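Local coordinates for octaprenyl-diphosphate synthase (Bacteroides thetaiotaomicron, PDB 3RMG), which probably acts as a magnesium-dependent prenyltransferase that lengthens isoprenoid diphosphates, at residues A[77-82]-A[117-122]; A[169-174]-A[206-211]. One frame throughout, in Å; residues are numbered along the deposited sequence.

Interaction 1: residues A[77-82]-A[117-122]; sequences ELLHTA and YLLATS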
# COMPACT_ATOMS: atom_id res chain seq x y z
N GLU A 77 -9.79 -3.81 8.69
CA GLU A 77 -9.23 -3.07 9.80
C GLU A 77 -7.76 -2.66 9.54
O GLU A 77 -7.34 -1.57 9.91
CB GLU A 77 -9.37 -3.87 11.09
CG GLU A 77 -9.22 -3.03 12.36
CD GLU A 77 -10.41 -2.13 12.61
OE1 GLU A 77 -11.39 -2.19 11.84
OE2 GLU A 77 -10.38 -1.35 13.59
N LEU A 78 -7.00 -3.54 8.91
CA LEU A 78 -5.63 -3.19 8.53
C LEU A 78 -5.60 -2.06 7.49
O LEU A 78 -4.76 -1.16 7.56
CB LEU A 78 -4.90 -4.42 7.99
CG LEU A 78 -4.65 -5.51 9.03
CD1 LEU A 78 -4.00 -6.74 8.41
CD2 LEU A 78 -3.81 -4.96 10.16
N LEU A 79 -6.50 -2.13 6.51
CA LEU A 79 -6.57 -1.10 5.47
C LEU A 79 -6.84 0.27 6.10
O LEU A 79 -6.21 1.27 5.74
CB LEU A 79 -7.66 -1.44 4.45
CG LEU A 79 -8.00 -0.40 3.38
CD1 LEU A 79 -6.75 -0.01 2.63
CD2 LEU A 79 -9.04 -0.95 2.43
N HIS A 80 -7.79 0.31 7.03
CA HIS A 80 -8.13 1.52 7.74
C HIS A 80 -6.93 2.03 8.54
O HIS A 80 -6.56 3.20 8.46
CB HIS A 80 -9.29 1.24 8.68
CG HIS A 80 -9.61 2.37 9.60
ND1 HIS A 80 -9.90 3.64 9.15
CD2 HIS A 80 -9.72 2.42 10.95
CE1 HIS A 80 -10.17 4.42 10.18
NE2 HIS A 80 -10.07 3.71 11.28
N THR A 81 -6.33 1.14 9.32
CA THR A 81 -5.17 1.52 10.10
C THR A 81 -4.07 2.09 9.23
O THR A 81 -3.46 3.10 9.57
CB THR A 81 -4.58 0.34 10.89
OG1 THR A 81 -5.65 -0.43 11.46
CG2 THR A 81 -3.68 0.86 12.00
N ALA A 82 -3.82 1.44 8.09
CA ALA A 82 -2.75 1.91 7.21
C ALA A 82 -2.99 3.33 6.69
O ALA A 82 -2.06 4.11 6.56
CB ALA A 82 -2.54 0.93 6.05
N TYR A 117 3.38 -1.73 4.77
CA TYR A 117 3.33 -3.07 5.33
C TYR A 117 1.91 -3.42 5.75
O TYR A 117 1.30 -4.34 5.20
CB TYR A 117 4.26 -3.21 6.54
CG TYR A 117 4.39 -4.63 7.03
CD1 TYR A 117 4.94 -5.61 6.22
CD2 TYR A 117 3.97 -4.99 8.31
CE1 TYR A 117 5.06 -6.91 6.65
CE2 TYR A 117 4.10 -6.29 8.75
CZ TYR A 117 4.64 -7.25 7.92
OH TYR A 117 4.77 -8.56 8.34
N LEU A 118 1.38 -2.68 6.73
CA LEU A 118 -0.02 -2.86 7.14
C LEU A 118 -0.90 -3.06 5.92
O LEU A 118 -1.76 -3.94 5.89
CB LEU A 118 -0.50 -1.67 7.96
CG LEU A 118 0.16 -1.57 9.34
CD1 LEU A 118 0.05 -0.16 9.91
CD2 LEU A 118 -0.46 -2.58 10.29
N LEU A 119 -0.66 -2.25 4.89
CA LEU A 119 -1.43 -2.29 3.65
C LEU A 119 -1.25 -3.59 2.86
O LEU A 119 -2.18 -4.10 2.24
CB LEU A 119 -1.00 -1.11 2.79
CG LEU A 119 -1.94 -0.52 1.75
CD1 LEU A 119 -3.17 0.05 2.43
CD2 LEU A 119 -1.19 0.58 1.03
N ALA A 120 -0.03 -4.12 2.88
CA ALA A 120 0.21 -5.41 2.24
C ALA A 120 -0.38 -6.51 3.11
O ALA A 120 -1.07 -7.41 2.63
CB ALA A 120 1.71 -5.64 2.04
N THR A 121 -0.11 -6.45 4.41
CA THR A 121 -0.69 -7.43 5.31
C THR A 121 -2.22 -7.43 5.10
O THR A 121 -2.84 -8.49 4.95
CB THR A 121 -0.30 -7.18 6.76
OG1 THR A 121 1.13 -7.14 6.85
CG2 THR A 121 -0.83 -8.30 7.66
N SER A 122 -2.81 -6.23 5.04
CA SER A 122 -4.24 -6.13 4.75
C SER A 122 -4.62 -6.99 3.55
O SER A 122 -5.62 -7.71 3.59
CB SER A 122 -4.64 -4.67 4.50
OG SER A 122 -4.50 -3.91 5.69

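Interaction 2: residues A[169-174]-A[206-211]; sequences VIRKKT and IGICFQ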
# COMPACT_ATOMS: atom_id res chain seq x y z
N VAL A 169 -18.48 12.95 0.05
CA VAL A 169 -17.15 12.68 0.59
C VAL A 169 -17.19 11.60 1.67
O VAL A 169 -16.35 10.70 1.69
CB VAL A 169 -16.54 13.96 1.21
CG1 VAL A 169 -15.21 13.63 1.91
CG2 VAL A 169 -16.37 15.05 0.16
N ILE A 170 -18.14 11.72 2.59
CA ILE A 170 -18.36 10.68 3.59
C ILE A 170 -18.65 9.30 2.94
O ILE A 170 -18.06 8.29 3.32
CB ILE A 170 -19.52 11.06 4.51
CG1 ILE A 170 -19.17 12.31 5.33
CG2 ILE A 170 -19.88 9.89 5.42
CD1 ILE A 170 -20.36 12.86 6.15
N ARG A 171 -19.50 9.26 1.94
CA ARG A 171 -19.82 8.02 1.28
C ARG A 171 -18.61 7.41 0.63
O ARG A 171 -18.51 6.23 0.52
CB ARG A 171 -20.98 8.17 0.30
CG ARG A 171 -22.30 8.19 0.98
CD ARG A 171 -23.45 8.08 0.05
NE ARG A 171 -23.93 9.38 -0.35
CZ ARG A 171 -24.88 10.07 0.26
NH1 ARG A 171 -25.17 11.27 -0.20
NH2 ARG A 171 -25.73 9.49 1.09
N LYS A 172 -17.70 8.25 0.19
CA LYS A 172 -16.49 7.79 -0.44
C LYS A 172 -15.38 7.43 0.51
O LYS A 172 -14.39 6.89 0.10
CB LYS A 172 -16.00 8.79 -1.46
CG LYS A 172 -16.71 8.64 -2.75
CD LYS A 172 -16.96 9.96 -3.38
CE LYS A 172 -17.88 9.84 -4.55
NZ LYS A 172 -17.14 9.43 -5.75
N LYS A 173 -15.53 7.76 1.77
CA LYS A 173 -14.49 7.44 2.72
C LYS A 173 -14.91 6.66 3.95
O LYS A 173 -14.89 5.47 3.95
CB LYS A 173 -13.79 8.72 3.11
CG LYS A 173 -12.46 8.54 3.77
CD LYS A 173 -11.88 9.90 4.08
CE LYS A 173 -10.87 9.85 5.20
NZ LYS A 173 -10.92 11.09 5.97
N THR A 174 -15.30 7.34 5.01
CA THR A 174 -15.65 6.64 6.22
C THR A 174 -16.80 5.70 6.08
O THR A 174 -16.73 4.60 6.54
CB THR A 174 -15.95 7.60 7.35
OG1 THR A 174 -14.73 8.03 7.89
CG2 THR A 174 -16.69 6.92 8.44
N ILE A 206 -24.87 3.24 8.61
CA ILE A 206 -24.20 3.26 9.91
C ILE A 206 -22.95 4.14 9.88
O ILE A 206 -22.71 4.96 10.79
CB ILE A 206 -23.87 1.83 10.37
CG1 ILE A 206 -25.17 1.10 10.77
CG2 ILE A 206 -22.86 1.86 11.52
CD1 ILE A 206 -24.98 -0.38 11.03
N GLY A 207 -22.15 3.96 8.82
CA GLY A 207 -20.96 4.76 8.59
C GLY A 207 -21.28 6.25 8.49
O GLY A 207 -20.51 7.09 8.97
N ILE A 208 -22.41 6.60 7.89
CA ILE A 208 -22.81 8.01 7.81
C ILE A 208 -23.20 8.58 9.18
O ILE A 208 -22.79 9.70 9.52
CB ILE A 208 -23.93 8.25 6.79
CG1 ILE A 208 -23.43 7.94 5.38
CG2 ILE A 208 -24.40 9.70 6.85
CD1 ILE A 208 -24.54 8.02 4.29
N CYS A 209 -23.99 7.85 9.97
CA CYS A 209 -24.29 8.30 11.34
C CYS A 209 -22.99 8.50 12.13
O CYS A 209 -22.79 9.50 12.81
CB CYS A 209 -25.15 7.29 12.09
SG CYS A 209 -26.80 7.08 11.44
N PHE A 210 -22.11 7.51 12.02
CA PHE A 210 -20.86 7.53 12.74
C PHE A 210 -20.04 8.78 12.38
O PHE A 210 -19.57 9.49 13.27
CB PHE A 210 -20.08 6.26 12.41
CG PHE A 210 -18.89 6.03 13.29
CD1 PHE A 210 -19.01 5.32 14.48
CD2 PHE A 210 -17.63 6.52 12.93
CE1 PHE A 210 -17.91 5.11 15.29
CE2 PHE A 210 -16.52 6.31 13.74
CZ PHE A 210 -16.66 5.60 14.93
N GLN A 211 -19.89 9.04 11.09
CA GLN A 211 -19.07 10.16 10.62
C GLN A 211 -19.62 11.52 11.04
O GLN A 211 -18.88 12.39 11.46
CB GLN A 211 -18.91 10.13 9.10
CG GLN A 211 -17.91 11.16 8.62
CD GLN A 211 -16.60 11.04 9.38
OE1 GLN A 211 -15.93 10.01 9.33
NE2 GLN A 211 -16.25 12.10 10.11
O HOH W 1 -15.39 10.37 5.95

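Interaction 1: residues A[77-82]-A[117-122]
Leu78, Leu79 and Ala82 of helix 67-90 pack against Leu118, Leu119, Thr121 and Ser122 of helix 102-128 in a buried, apolar contact between antiparallel helices. The short segments run at 163° to one another, their axes 8.0 Å apart. A serine opposite Leu78 lets the backbones come together, Leu78 CA lying 5.0 Å from Ser122 CA, and Ala82 is the second small residue: its CB fits between two leucines, 3.8 Å from Leu118 CB and also touching Leu119 CD1. The longer side chains fill in around them. Leu78, its CG beside the backbone N (chi1 -67°), forks over the opposite helix: CD1 lies 3.6 Å from Thr121 CG2, while CD2 meets Leu118 CD2 at 4.1 Å, the two side chains crossing at about a right angle. Such close helix pairs build the all-helical isoprenoid synthase fold, here a dimer: Leu119 also packs on Leu119 of the second subunit, and Thr121 OG1 is hydrogen-bonded to Gln143 of that subunit. Within the chain, Leu119 sends CD1 to within 3.6 Å of Leu79 CD1, so one leucine serves both interfaces. At the margin Thr81 keeps its hydroxyl within its own helix, OG1 donating to Glu77 O at 2.6 Å. That carbonyl is gripped from opposite faces by the hydroxyl and by Thr81 N, which leaves the methyl CG2 of Thr81 to border Leu118 CD1.

Interaction 2: residues A[169-174]-A[206-211]
Thr174 and Gln211 form the polar centre of this contact, in which the junction between helices 163-172 and 174-188 meets helix 193-217. Thr174 OG1 donates to Gln211 OE1 at 2.7 Å, with a C=O...donor angle of 150° and the hydroxyl tilted 22° from the carbonyl plane. Gln211 bends at chi2 (51°), which turns its amide across the threonine at about a right angle. Water 1 reinforces the link, accepting from Thr174 N at 3.2 Å and donating weakly to Gln211 OE1. The other end of the amide, NE2, is hydrogen-bonded to Asp215 one turn on. A leucine in place of Gln211 would probably leave the Thr174 hydroxyl without this acceptor and Asp215 without its amide donor.

The apolar contacts lie alongside. Ile170 rests on the aliphatic part of the glutamine, CG1 being 3.7 Å from Gln211 CG, and its CG2 meets Ile208 CG1 at 4.1 Å. Arg171, bent at chi3, crosses Ile208 obliquely, its NH2 lying 3.7 Å from Ile208 CD1. A CB on Gly207 would point at the other segment, about 3.6 Å from Thr174 O, so glycine lets the helix come close.

Lys173 takes the N-cap position of helix 174-188. A Lys-Thr pair, and a Phe-Gln pair just before the second aspartate-rich motif, recur in trans-prenyltransferases, consistent with this contact lying beside the substrate pocket.

In the fold
Interactions 1 and 2 follow one another along the chain, with centres 19 Å apart; their nearest atoms are about 6 Å from each other and do not touch. Interaction 2 is the more central, its centre about 6 Å from the centre of the chain, against about 15 Å for the centre of interaction 1, which borders the second subunit. The first aspartate-rich motif begins near the C-terminal end of helix 67-90, and the second, which includes Asp215, near that of helix 193-217. In relatives these motifs face each other across a central cavity and bind magnesium and diphosphate, so the two contacts probably join its opposing walls to neighbouring helices.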